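Local coordinates for FixK2 protein (PDB 4I2O) that binds DNA as a transcription factor of the CRP/FNR superfamily and probably regulates genes connected with nitrogen fixation, at residues Arg113-Arg117 with Ser118-Lys122; Glu159-Ala162 with Thr163-Glu167; Leu191-Leu195 with Glu196-Arg200; Ser203-Thr207 with Gln208-Gly212. The protein carries 1 engineered substitution. All blocks are in the same frame, centred on the assembly; numbering follows the deposited sequence.

Contact 1 of 4, residues Arg113-Arg117 with Ser118-Lys122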
loop_
_atom_site.group_PDB
_atom_site.type_symbol
_atom_site.label_atom_id
_atom_site.label_comp_id
_atom_site.label_asym_id
_atom_site.label_seq_id
_atom_site.Cartn_x
_atom_site.Cartn_y
_atom_site.Cartn_z
ATOM N N ARG A 113 1.762 24.432 5.191
ATOM C CA ARG A 113 2.883 24.830 6.072
ATOM C C ARG A 113 3.978 23.791 5.791
ATOM O O ARG A 113 3.675 22.628 5.464
ATOM C CB ARG A 113 2.468 24.759 7.539
ATOM C CG ARG A 113 1.316 25.699 7.900
ATOM C CD ARG A 113 0.984 25.765 9.391
ATOM N NE ARG A 113 1.176 24.505 10.110
ATOM C CZ ARG A 113 1.005 24.374 11.428
ATOM N NH1 ARG A 113 0.630 25.422 12.160
ATOM N NH2 ARG A 113 1.207 23.199 12.027
ATOM N N LEU A 114 5.255 24.167 5.882
ATOM C CA LEU A 114 6.287 23.136 5.692
ATOM C C LEU A 114 7.455 23.340 6.634
ATOM O O LEU A 114 7.661 24.432 7.113
ATOM C CB LEU A 114 6.772 23.053 4.241
ATOM C CG LEU A 114 7.193 24.371 3.577
ATOM C CD1 LEU A 114 8.618 24.700 3.863
ATOM C CD2 LEU A 114 6.976 24.265 2.085
ATOM N N VAL A 115 8.206 22.268 6.886
ATOM C CA VAL A 115 9.355 22.318 7.776
ATOM C C VAL A 115 10.462 21.557 7.089
ATOM O O VAL A 115 10.187 20.682 6.286
ATOM C CB VAL A 115 9.057 21.642 9.130
ATOM C CG1 VAL A 115 8.042 22.471 9.935
ATOM C CG2 VAL A 115 8.533 20.286 8.921
ATOM N N LYS A 116 11.714 21.885 7.386
ATOM C CA LYS A 116 12.781 21.091 6.800
ATOM C C LYS A 116 12.785 19.702 7.424
ATOM O O LYS A 116 12.643 19.551 8.640
ATOM C CB LYS A 116 14.158 21.712 6.982
ATOM C CG LYS A 116 14.295 23.074 6.375
ATOM C CD LYS A 116 15.760 23.501 6.279
ATOM C CE LYS A 116 15.842 24.958 5.827
ATOM N NZ LYS A 116 15.151 25.870 6.791
ATOM N N ARG A 117 12.923 18.706 6.565
ATOM C CA ARG A 117 13.122 17.333 7.009
ATOM C C ARG A 117 14.298 17.243 8.009
ATOM O O ARG A 117 14.216 16.543 9.022
ATOM C CB ARG A 117 13.339 16.445 5.792
ATOM C CG ARG A 117 13.664 14.995 6.093
ATOM C CD ARG A 117 12.604 14.281 6.920
ATOM N NE ARG A 117 12.936 12.853 7.051
ATOM C CZ ARG A 117 13.985 12.379 7.735
ATOM N NH1 ARG A 117 14.843 13.201 8.340
ATOM N NH2 ARG A 117 14.197 11.073 7.807
ATOM N N SER A 118 15.373 17.985 7.772
ATOM C CA SER A 118 16.521 17.910 8.684
ATOM C C SER A 118 16.161 18.488 10.060
ATOM O O SER A 118 16.723 18.109 11.093
ATOM C CB SER A 118 17.717 18.655 8.090
ATOM O OG SER A 118 17.379 19.987 7.716
ATOM N N SER A 119 15.229 19.432 10.073
ATOM C CA SER A 119 14.771 19.988 11.333
ATOM C C SER A 119 14.012 18.940 12.168
ATOM O O SER A 119 14.182 18.895 13.392
ATOM C CB SER A 119 13.931 21.245 11.090
ATOM O OG SER A 119 14.821 22.316 10.858
ATOM N N LEU A 120 13.205 18.111 11.498
ATOM C CA LEU A 120 12.471 17.006 12.134
ATOM C C LEU A 120 13.411 15.923 12.658
ATOM O O LEU A 120 13.208 15.385 13.760
ATOM C CB LEU A 120 11.448 16.368 11.155
ATOM C CG LEU A 120 10.204 17.230 10.935
ATOM C CD1 LEU A 120 9.271 16.626 9.906
ATOM C CD2 LEU A 120 9.461 17.461 12.240
ATOM N N GLU A 121 14.413 15.569 11.845
ATOM C CA GLU A 121 15.423 14.558 12.217
ATOM C C GLU A 121 16.149 14.990 13.493
ATOM O O GLU A 121 16.493 14.172 14.346
ATOM C CB GLU A 121 16.433 14.377 11.075
ATOM C CG GLU A 121 17.515 13.298 11.301
ATOM C CD GLU A 121 16.986 11.860 11.192
ATOM O OE1 GLU A 121 15.984 11.638 10.474
ATOM O OE2 GLU A 121 17.585 10.947 11.823
ATOM N N LYS A 122 16.391 16.281 13.637
ATOM C CA LYS A 122 17.099 16.748 14.833
ATOM C C LYS A 122 16.212 16.674 16.084
ATOM O O LYS A 122 16.660 16.228 17.159
ATOM C CB LYS A 122 17.631 18.159 14.664
#
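The guanidinium of Arg-117 and the carboxylate of Glu-121 are turned almost flat to one another, their planes 12° apart, and OE1 of the acid comes in at the guanidinium edge, tilted somewhat from its plane. On its anti side this OE1 receives a salt-bridging hydrogen bond from NH1 of Arg-117 at 2.9 Å, with a weak one from NH2, while NH1 also lies 3.4 Å from CB of Glu-121. Arg-117 reaches forward along the first turn, its chain bent at chi2 (58°). Its NE is held separately by the carbonyl of Glu-95, which limits how far the guanidinium can turn. Beside the pair, Trp-135 of the second subunit packs on Arg-117.

The case illustrates how a strand can pass directly, with no loop between, into a helix. Strand 110-116 of the cyclic nucleotide-binding domain ends at Lys-116, the N-cap residue of helix 117-126, and the two short segments meet at 65°. Lys-116 O takes the first helical bond, from Leu-120 N at 3.2 Å, with a weaker one from Ser-119 N. Glu-121 N then bonds Arg-117 O at 3.0 Å. On another side of the turn CG2 of Val-115 meets CD1 of Leu-120 at 3.9 Å, the side chains crossing at about a right angle, and Leu-120 goes on to touch Val-61 of strand 60-64.

Contact 2 of 4, residues Glu159-Ala162 with Thr163-Glu167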
loop_
_atom_site.group_PDB
_atom_site.type_symbol
_atom_site.label_atom_id
_atom_site.label_comp_id
_atom_site.label_asym_id
_atom_site.label_seq_id
_atom_site.Cartn_x
_atom_site.Cartn_y
_atom_site.Cartn_z
ATOM N N GLU A 159 -18.182 -1.423 -4.955
ATOM C CA GLU A 159 -17.519 -1.411 -3.627
ATOM C C GLU A 159 -16.447 -0.384 -3.473
ATOM O O GLU A 159 -16.262 0.205 -2.362
ATOM C CB GLU A 159 -16.951 -2.852 -3.358
ATOM C CG GLU A 159 -18.021 -3.900 -3.163
ATOM C CD GLU A 159 -17.431 -5.324 -3.224
ATOM O OE1 GLU A 159 -16.271 -5.484 -3.741
ATOM O OE2 GLU A 159 -18.177 -6.293 -2.924
ATOM N N ARG A 160 -15.654 -0.160 -4.527
ATOM C CA ARG A 160 -14.618 0.856 -4.477
ATOM C C ARG A 160 -15.225 2.226 -4.355
ATOM O O ARG A 160 -14.740 3.055 -3.574
ATOM C CB ARG A 160 -13.737 0.843 -5.740
ATOM C CG ARG A 160 -13.001 -0.518 -5.964
ATOM C CD ARG A 160 -12.239 -0.513 -7.271
ATOM N NE ARG A 160 -11.755 -1.931 -7.456
ATOM C CZ ARG A 160 -10.643 -2.285 -8.101
ATOM N NH1 ARG A 160 -9.840 -1.378 -8.655
ATOM N NH2 ARG A 160 -10.331 -3.600 -8.188
ATOM N N VAL A 161 -16.246 2.494 -5.136
ATOM C CA VAL A 161 -16.852 3.834 -5.057
ATOM C C VAL A 161 -17.543 4.099 -3.726
ATOM O O VAL A 161 -17.419 5.193 -3.148
ATOM C CB VAL A 161 -17.856 4.025 -6.247
ATOM C CG1 VAL A 161 -18.679 5.370 -6.082
ATOM C CG2 VAL A 161 -17.028 4.114 -7.573
ATOM N N ALA A 162 -18.213 3.099 -3.187
ATOM C CA ALA A 162 -18.855 3.272 -1.896
ATOM C C ALA A 162 -17.778 3.457 -0.825
ATOM O O ALA A 162 -17.949 4.269 0.083
ATOM C CB ALA A 162 -19.710 2.068 -1.582
ATOM N N THR A 163 -16.682 2.703 -0.921
ATOM C CA THR A 163 -15.579 2.912 0.065
ATOM C C THR A 163 -15.109 4.367 -0.001
ATOM O O THR A 163 -14.958 5.026 1.028
ATOM C CB THR A 163 -14.389 1.988 -0.214
ATOM O OG1 THR A 163 -14.879 0.677 -0.079
ATOM C CG2 THR A 163 -13.265 2.205 0.870
ATOM N N PHE A 164 -14.871 4.851 -1.217
ATOM C CA PHE A 164 -14.364 6.190 -1.446
ATOM C C PHE A 164 -15.320 7.209 -0.855
ATOM O O PHE A 164 -14.898 8.142 -0.118
ATOM C CB PHE A 164 -14.199 6.434 -2.946
ATOM C CG PHE A 164 -14.015 7.898 -3.303
ATOM C CD1 PHE A 164 -12.734 8.495 -3.142
ATOM C CD2 PHE A 164 -15.066 8.639 -3.797
ATOM C CE1 PHE A 164 -12.508 9.829 -3.467
ATOM C CE2 PHE A 164 -14.891 10.033 -4.126
ATOM C CZ PHE A 164 -13.582 10.612 -3.968
ATOM N N LEU A 165 -16.610 7.120 -1.168
ATOM C CA LEU A 165 -17.586 8.113 -0.628
ATOM C C LEU A 165 -17.625 8.134 0.899
ATOM O O LEU A 165 -17.679 9.186 1.539
ATOM C CB LEU A 165 -18.966 7.773 -1.102
ATOM C CG LEU A 165 -19.182 8.039 -2.590
ATOM C CD1 LEU A 165 -20.472 7.347 -3.133
ATOM C CD2 LEU A 165 -19.127 9.554 -2.932
ATOM N N LEU A 166 -17.598 6.965 1.514
ATOM C CA LEU A 166 -17.512 6.913 2.968
ATOM C C LEU A 166 -16.234 7.498 3.569
ATOM O O LEU A 166 -16.289 8.158 4.614
ATOM C CB LEU A 166 -17.745 5.479 3.457
ATOM C CG LEU A 166 -19.170 4.897 3.233
ATOM C CD1 LEU A 166 -19.067 3.373 3.415
ATOM C CD2 LEU A 166 -20.178 5.486 4.200
ATOM N N GLU A 167 -15.087 7.233 2.931
ATOM C CA GLU A 167 -13.825 7.836 3.364
ATOM C C GLU A 167 -13.914 9.367 3.249
ATOM O O GLU A 167 -13.513 10.131 4.175
ATOM C CB GLU A 167 -12.666 7.321 2.501
ATOM C CG GLU A 167 -11.350 7.930 2.965
ATOM C CD GLU A 167 -10.158 7.564 2.122
ATOM O OE1 GLU A 167 -10.282 7.079 0.968
ATOM O OE2 GLU A 167 -9.050 7.764 2.623
#
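Leu-165 leans back over the turn that begins at Val-161. Its CB lies 3.6 Å from the carbonyl oxygen of Val-161, and its CG comes closer still, 3.4 Å from that same oxygen. CD1 stays near the oxygen too and ends 4.0 Å from CG1 of Val-161, the two aliphatic chains lying side by side and pointing the same way. With CG opposite the carbonyl carbon (chi1 -71°), the leucine is swung toward the preceding turn, where it covers an oxygen already engaged by Leu-165 N at 2.9 Å.

Two residues earlier, on a different side of the helix, Thr-163 gives the textbook example of a hydroxyl folded back on a helix. The carbonyl oxygen of Glu-159 is gripped twice by this residue: by its backbone N at 2.9 Å, and by OG1 at 2.7 Å, the two donors arriving from opposite faces of the carbonyl plane. OG1 is in turn a partner of Lys-155 NZ, so the hydroxyl links the helix to the residues just before it.

All of this lies within helix 157-172 of the Crp-like helix-turn-helix domain, whose sides face different neighbours. Val-161 and Leu-165 pack on Ala-201, Leu-202 and Leu-205 of helix 195-207; Phe-164 presses on Ile-187 and Tyr-190 of helix 184-191; Ala-162 and Leu-166 rest against Leu-227 of helix 224-228.

Contact 3 of 4, residues Leu191-Leu195 with Glu196-Arg200. With nucleotides of chain D; nucleotides of chain C.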
loop_
_atom_site.group_PDB
_atom_site.type_symbol
_atom_site.label_atom_id
_atom_site.label_comp_id
_atom_site.label_asym_id
_atom_site.label_seq_id
_atom_site.Cartn_x
_atom_site.Cartn_y
_atom_site.Cartn_z
ATOM N N LEU A 191 -9.000 4.922 -7.470
ATOM C CA LEU A 191 -9.713 3.653 -7.265
ATOM C C LEU A 191 -9.369 2.571 -8.312
ATOM O O LEU A 191 -9.993 1.521 -8.289
ATOM C CB LEU A 191 -11.273 3.856 -7.337
ATOM C CG LEU A 191 -11.823 4.873 -6.318
ATOM C CD1 LEU A 191 -13.370 5.028 -6.509
ATOM C CD2 LEU A 191 -11.428 4.321 -4.912
ATOM N N GLY A 192 -8.418 2.810 -9.214
ATOM C CA GLY A 192 -8.058 1.789 -10.214
ATOM C C GLY A 192 -9.167 1.601 -11.228
ATOM O O GLY A 192 -9.336 0.513 -11.783
ATOM N N LEU A 193 -9.942 2.662 -11.483
ATOM C CA LEU A 193 -11.138 2.610 -12.424
ATOM C C LEU A 193 -11.057 3.761 -13.413
ATOM O O LEU A 193 -10.279 4.674 -13.227
ATOM C CB LEU A 193 -12.482 2.792 -11.626
ATOM C CG LEU A 193 -12.769 1.736 -10.534
ATOM C CD1 LEU A 193 -13.998 2.170 -9.702
ATOM C CD2 LEU A 193 -13.011 0.359 -11.254
ATOM N N THR A 194 -11.879 3.729 -14.476
ATOM C CA THR A 194 -12.032 4.901 -15.383
ATOM C C THR A 194 -13.022 5.849 -14.773
ATOM O O THR A 194 -13.879 5.473 -13.936
ATOM C CB THR A 194 -12.574 4.480 -16.810
ATOM O OG1 THR A 194 -13.830 3.836 -16.614
ATOM C CG2 THR A 194 -11.616 3.502 -17.500
ATOM N N LEU A 195 -12.897 7.112 -15.167
ATOM C CA LEU A 195 -13.837 8.122 -14.700
ATOM C C LEU A 195 -15.274 7.795 -15.151
ATOM O O LEU A 195 -16.234 8.103 -14.412
ATOM C CB LEU A 195 -13.351 9.483 -15.231
ATOM C CG LEU A 195 -13.444 9.793 -16.729
ATOM C CD1 LEU A 195 -14.846 10.355 -17.245
ATOM C CD2 LEU A 195 -12.340 10.752 -17.214
ATOM N N GLU A 196 -15.452 7.123 -16.290
ATOM C CA GLU A 196 -16.795 6.758 -16.752
ATOM C C GLU A 196 -17.411 5.753 -15.782
ATOM O O GLU A 196 -18.576 5.844 -15.435
ATOM C CB GLU A 196 -16.742 6.093 -18.140
ATOM C CG GLU A 196 -16.394 7.041 -19.260
ATOM C CD GLU A 196 -14.943 6.971 -19.684
ATOM O OE1 GLU A 196 -14.042 6.810 -18.788
ATOM O OE2 GLU A 196 -14.718 7.026 -20.929
ATOM N N THR A 197 -16.642 4.730 -15.404
ATOM C CA THR A 197 -17.160 3.792 -14.422
ATOM C C THR A 197 -17.540 4.454 -13.100
ATOM O O THR A 197 -18.595 4.153 -12.498
ATOM C CB THR A 197 -16.113 2.688 -14.209
ATOM O OG1 THR A 197 -16.134 1.933 -15.443
ATOM C CG2 THR A 197 -16.574 1.743 -13.064
ATOM N N VAL A 198 -16.658 5.312 -12.594
ATOM C CA VAL A 198 -17.010 6.104 -11.395
ATOM C C VAL A 198 -18.295 6.898 -11.627
ATOM O O VAL A 198 -19.211 6.870 -10.799
ATOM C CB VAL A 198 -15.835 7.024 -11.000
ATOM C CG1 VAL A 198 -16.255 8.008 -9.884
ATOM C CG2 VAL A 198 -14.632 6.193 -10.541
ATOM N N SER A 199 -18.407 7.590 -12.757
ATOM C CA SER A 199 -19.669 8.355 -13.027
ATOM C C SER A 199 -20.901 7.450 -12.953
ATOM O O SER A 199 -21.926 7.815 -12.346
ATOM C CB SER A 199 -19.587 8.954 -14.433
ATOM O OG SER A 199 -20.685 9.829 -14.714
ATOM N N ARG A 200 -20.819 6.259 -13.572
ATOM C CA ARG A 200 -21.962 5.364 -13.603
ATOM C C ARG A 200 -22.375 4.890 -12.233
ATOM O O ARG A 200 -23.580 4.786 -11.947
ATOM C CB ARG A 200 -21.679 4.104 -14.523
ATOM C CG ARG A 200 -21.260 4.469 -15.957
ATOM C CD ARG A 200 -21.029 3.166 -16.859
ATOM N NE ARG A 200 -20.059 3.436 -17.921
ATOM C CZ ARG A 200 -20.347 4.097 -19.037
ATOM N NH1 ARG A 200 -21.586 4.571 -19.261
ATOM N NH2 ARG A 200 -19.385 4.303 -19.931
ATOM P P DA D 19 -12.552 0.194 -15.580
ATOM O OP1 DA D 19 -11.218 0.404 -14.928
ATOM O OP2 DA D 19 -13.625 1.230 -15.422
ATOM O "O5'" DA D 19 -12.243 -0.094 -17.102
ATOM C "C5'" DA D 19 -11.406 -1.170 -17.510
ATOM C "C4'" DA D 19 -11.089 -0.989 -18.987
ATOM O "O4'" DA D 19 -12.269 -1.368 -19.777
ATOM C "C3'" DA D 19 -10.758 0.435 -19.468
ATOM O "O3'" DA D 19 -9.617 0.228 -20.385
ATOM C "C2'" DA D 19 -12.029 0.972 -20.123
ATOM C "C1'" DA D 19 -12.749 -0.314 -20.576
ATOM N N9 DA D 19 -14.186 -0.240 -20.372
ATOM C C8 DA D 19 -14.907 0.084 -19.256
ATOM N N7 DA D 19 -16.234 0.053 -19.400
ATOM C C5 DA D 19 -16.385 -0.334 -20.719
ATOM C C6 DA D 19 -17.545 -0.597 -21.461
ATOM N N6 DA D 19 -18.794 -0.459 -20.958
ATOM N N1 DA D 19 -17.384 -0.981 -22.759
ATOM C C2 DA D 19 -16.121 -1.127 -23.214
ATOM N N3 DA D 19 -14.949 -0.949 -22.607
ATOM C C4 DA D 19 -15.143 -0.516 -21.334
ATOM P P DT D 20 -8.934 1.435 -21.151
ATOM O OP1 DT D 20 -7.572 0.954 -21.553
ATOM O OP2 DT D 20 -9.165 2.694 -20.361
ATOM O "O5'" DT D 20 -9.852 1.682 -22.470
ATOM C "C5'" DT D 20 -9.886 0.561 -23.453
ATOM C "C4'" DT D 20 -10.910 0.986 -24.508
ATOM O "O4'" DT D 20 -12.157 1.128 -23.846
ATOM C "C3'" DT D 20 -10.694 2.331 -25.133
ATOM O "O3'" DT D 20 -10.553 1.995 -26.514
ATOM C "C2'" DT D 20 -11.966 3.179 -24.954
ATOM C "C1'" DT D 20 -12.931 2.053 -24.589
ATOM N N1 DT D 20 -14.124 2.299 -23.739
ATOM C C2 DT D 20 -15.394 2.041 -24.251
ATOM O O2 DT D 20 -15.604 1.657 -25.383
ATOM N N3 DT D 20 -16.423 2.238 -23.392
ATOM C C4 DT D 20 -16.272 2.726 -22.115
ATOM O O4 DT D 20 -17.188 2.885 -21.349
ATOM C C5 DT D 20 -14.962 2.967 -21.628
ATOM C C7 DT D 20 -14.862 3.533 -20.214
ATOM C C6 DT D 20 -13.951 2.786 -22.464
ATOM P P DT C 8 -21.239 12.824 -13.090
ATOM O OP1 DT C 8 -22.275 13.064 -11.991
ATOM O OP2 DT C 8 -20.136 11.867 -13.114
ATOM O "O5'" DT C 8 -22.154 12.464 -14.427
ATOM C "C5'" DT C 8 -23.216 13.386 -14.658
ATOM C "C4'" DT C 8 -23.873 12.971 -15.961
ATOM O "O4'" DT C 8 -22.932 13.047 -17.057
ATOM C "C3'" DT C 8 -24.361 11.507 -15.983
ATOM O "O3'" DT C 8 -25.715 11.638 -16.333
ATOM C "C2'" DT C 8 -23.630 10.747 -17.084
ATOM C "C1'" DT C 8 -23.183 11.909 -17.936
ATOM N N1 DT C 8 -21.884 11.720 -18.718
ATOM C C2 DT C 8 -21.863 11.832 -20.112
ATOM O O2 DT C 8 -22.861 11.998 -20.826
ATOM N N3 DT C 8 -20.643 11.740 -20.705
ATOM C C4 DT C 8 -19.419 11.520 -20.035
ATOM O O4 DT C 8 -18.373 11.502 -20.689
ATOM C C5 DT C 8 -19.483 11.396 -18.585
ATOM C C7 DT C 8 -18.208 11.150 -17.785
ATOM C C6 DT C 8 -20.696 11.518 -17.979
#
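Thr-194 and Thr-197 close together on one phosphate oxygen, OP2 of DA19 of chain D. Thr-194 offers its backbone N at 3.2 Å and its OG1 at 2.9 Å, and Thr-197 adds OG1 at 2.6 Å, so three donors grip a single acceptor. Behind this shell, Thr-197 N gives Thr-194 OG1 an N-cap bond at 3.2 Å, made possible because OG1 sits between the backbone N and the carbonyl carbon (chi1 59°).

The capped helix, 195-207, is the recognition helix of the helix-turn-helix, and the loop before it is the turn. On it the carboxylate of Glu-196 lies against the methyl of DT20 of chain D, CD to C7 3.5 Å, while OE2 bonds N4 of a cytosine. With an alanine here, that cytosine amino group would probably lose its acceptor and the thymine methyl most of its cover from this side chain. Arg-200 NH2 reaches a guanine O6 and, weakly, O4 of DT20.

On the other DNA strand, Ser-199 OG bonds OP2 of DT8 of chain C at 2.6 Å, and Leu-195 CD1 meets that thymine's methyl. Farther in, Val-198 CG2 packs against Leu-193 CD1, at 4.2 Å, and Leu-191.

Contact 4 of 4, residues Ser203-Thr207 with Gln208-Gly212. With nucleotides of chain C.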
loop_
_atom_site.group_PDB
_atom_site.type_symbol
_atom_site.label_atom_id
_atom_site.label_comp_id
_atom_site.label_asym_id
_atom_site.label_seq_id
_atom_site.Cartn_x
_atom_site.Cartn_y
_atom_site.Cartn_z
ATOM N N SER A 203 -24.020 7.760 -10.544
ATOM C CA SER A 203 -25.378 7.894 -11.094
ATOM C C SER A 203 -26.356 6.895 -10.520
ATOM O O SER A 203 -27.493 7.218 -10.210
ATOM C CB SER A 203 -25.400 7.788 -12.629
ATOM O OG SER A 203 -24.818 8.937 -13.250
ATOM N N GLN A 204 -25.903 5.651 -10.406
ATOM C CA GLN A 204 -26.737 4.628 -9.844
ATOM C C GLN A 204 -27.095 4.892 -8.375
ATOM O O GLN A 204 -28.257 4.674 -7.986
ATOM C CB GLN A 204 -25.989 3.279 -10.010
ATOM C CG GLN A 204 -26.738 2.051 -9.565
ATOM C CD GLN A 204 -25.893 0.807 -9.785
ATOM O OE1 GLN A 204 -24.922 0.839 -10.561
ATOM N NE2 GLN A 204 -26.225 -0.278 -9.083
ATOM N N LEU A 205 -26.113 5.357 -7.578
ATOM C CA LEU A 205 -26.343 5.636 -6.136
ATOM C C LEU A 205 -27.341 6.771 -6.002
ATOM O O LEU A 205 -28.230 6.750 -5.123
ATOM C CB LEU A 205 -25.031 5.983 -5.393
ATOM C CG LEU A 205 -24.003 4.846 -5.378
ATOM C CD1 LEU A 205 -22.594 5.370 -4.886
ATOM C CD2 LEU A 205 -24.554 3.726 -4.476
ATOM N N HIS A 206 -27.197 7.762 -6.885
ATOM C CA HIS A 206 -28.165 8.868 -6.932
ATOM C C HIS A 206 -29.583 8.393 -7.218
ATOM O O HIS A 206 -30.550 8.793 -6.538
ATOM C CB HIS A 206 -27.746 9.885 -7.983
ATOM C CG HIS A 206 -28.679 11.067 -8.073
ATOM N ND1 HIS A 206 -29.410 11.348 -9.198
ATOM C CD2 HIS A 206 -28.993 12.028 -7.167
ATOM C CE1 HIS A 206 -30.166 12.423 -8.978
ATOM N NE2 HIS A 206 -29.913 12.864 -7.755
ATOM N N THR A 207 -29.733 7.563 -8.242
ATOM C CA THR A 207 -31.065 7.113 -8.690
ATOM C C THR A 207 -31.716 6.264 -7.593
ATOM O O THR A 207 -32.919 6.319 -7.395
ATOM C CB THR A 207 -30.940 6.276 -9.985
ATOM O OG1 THR A 207 -30.556 7.140 -11.063
ATOM C CG2 THR A 207 -32.252 5.608 -10.324
ATOM N N GLN A 208 -30.896 5.541 -6.825
ATOM C CA GLN A 208 -31.418 4.705 -5.726
ATOM C C GLN A 208 -31.726 5.499 -4.446
ATOM O O GLN A 208 -32.248 4.927 -3.491
ATOM C CB GLN A 208 -30.410 3.603 -5.375
ATOM C CG GLN A 208 -30.472 2.357 -6.265
ATOM C CD GLN A 208 -29.168 1.588 -6.235
ATOM O OE1 GLN A 208 -28.623 1.249 -7.280
ATOM N NE2 GLN A 208 -28.655 1.314 -5.037
ATOM N N GLY A 209 -31.386 6.791 -4.409
ATOM C CA GLY A 209 -31.711 7.617 -3.252
ATOM C C GLY A 209 -30.603 7.586 -2.198
ATOM O O GLY A 209 -30.763 8.125 -1.092
ATOM N N ILE A 210 -29.472 6.972 -2.529
ATOM C CA ILE A 210 -28.368 6.922 -1.570
ATOM C C ILE A 210 -27.562 8.198 -1.404
ATOM O O ILE A 210 -27.086 8.487 -0.298
ATOM C CB ILE A 210 -27.498 5.664 -1.783
ATOM C CG1 ILE A 210 -28.364 4.433 -1.554
ATOM C CG2 ILE A 210 -26.270 5.659 -0.825
ATOM C CD1 ILE A 210 -27.645 3.115 -1.999
ATOM N N LEU A 211 -27.425 8.997 -2.460
ATOM C CA LEU A 211 -26.767 10.277 -2.301
ATOM C C LEU A 211 -27.555 11.338 -3.029
ATOM O O LEU A 211 -28.397 11.021 -3.865
ATOM C CB LEU A 211 -25.354 10.237 -2.840
ATOM C CG LEU A 211 -25.076 9.774 -4.255
ATOM C CD1 LEU A 211 -25.168 10.927 -5.282
ATOM C CD2 LEU A 211 -23.692 9.148 -4.281
ATOM N N GLY A 212 -27.251 12.581 -2.709
ATOM C CA GLY A 212 -27.903 13.723 -3.345
ATOM C C GLY A 212 -26.763 14.477 -4.022
ATOM O O GLY A 212 -25.626 14.422 -3.523
ATOM P P DT C 9 -26.711 10.397 -16.191
ATOM O OP1 DT C 9 -28.062 10.947 -15.964
ATOM O OP2 DT C 9 -26.105 9.421 -15.255
ATOM O "O5'" DT C 9 -26.600 9.670 -17.618
ATOM C "C5'" DT C 9 -27.196 10.333 -18.795
ATOM C "C4'" DT C 9 -26.681 9.517 -19.959
ATOM O "O4'" DT C 9 -25.233 9.578 -20.087
ATOM C "C3'" DT C 9 -26.983 8.022 -19.868
ATOM O "O3'" DT C 9 -28.013 7.804 -20.837
ATOM C "C2'" DT C 9 -25.708 7.342 -20.316
ATOM C "C1'" DT C 9 -24.863 8.464 -20.870
ATOM N N1 DT C 9 -23.371 8.355 -20.727
ATOM C C2 DT C 9 -22.622 8.560 -21.883
ATOM O O2 DT C 9 -23.112 8.759 -23.011
ATOM N N3 DT C 9 -21.268 8.501 -21.721
ATOM C C4 DT C 9 -20.590 8.305 -20.536
ATOM O O4 DT C 9 -19.354 8.301 -20.510
ATOM C C5 DT C 9 -21.409 8.117 -19.357
ATOM C C7 DT C 9 -20.711 7.883 -18.013
ATOM C C6 DT C 9 -22.746 8.197 -19.493
#
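The carbonyl oxygen of Leu-205 takes the shortest sound bond here, from Ile-210 N at 2.9 Å. Together with the bond from Gly-209 N to His-206 O, at 3.0 Å, it makes a Schellman motif, a classic helix end. In the second bond the donor stands above the carbonyl plane of His-206, 66° out of it, and not on a lone pair. Gly-209 has positive phi (89°), and a side chain there would jam against the preceding carbonyl oxygen. The turn carries the chain from helix 195-207 of the helix-turn-helix domain into strand 211-213.

Nearer the start of the segment, Ser-203 O is held twice by Thr-207, by its backbone N and, from the opposite face, by its OG1; Ser-203 OG makes a very short, and so doubtful, contact with OP2 of DT9 of chain C. Gln-204 and Gln-208 lie side by side; Gln-208 OE1 lies 3.1 Å from Gln-204 CG and takes a weak bond from NE2.

The apolar side faces inward. Leu-211 crosses Leu-205 at about a right angle, CD2 against CB at 3.6 Å, and puts CD1 near CB of His-206; its CG, between the backbone N and the carbonyl carbon (chi1 54°), brings both methyls back to the helix. Were this leucine an alanine, a gap would be likely to open beside Leu-205 and Leu-165, which the side chain also touches. Leu-205 CD2 meets Ile-210 CD1 at 4.0 Å, and at the exposed side the imidazole of His-206 brings CD2 edge-on to the Leu-211 carbonyl oxygen, 3.5 Å away.

Overall arrangement
From the N terminus the four contacts come in series; none nests in or crosses another, since each joins two adjoining segments. Contact 1 closes the strand-to-helix turn within the cyclic nucleotide-binding domain, its centre about 34 Å from that of contact 2 and on the opposite side of the chain's centre. The long helix 128-154 runs between them. The other three share the DNA-binding domain. Contact 2 lies within helix 157-172 and touches both later ones: Arg-160 reaches Leu-191 of contact 3, and Leu-165 meets Leu-205 and Leu-211 of contact 4. Contacts 3 and 4 cap the start and finish the end of helix 195-207.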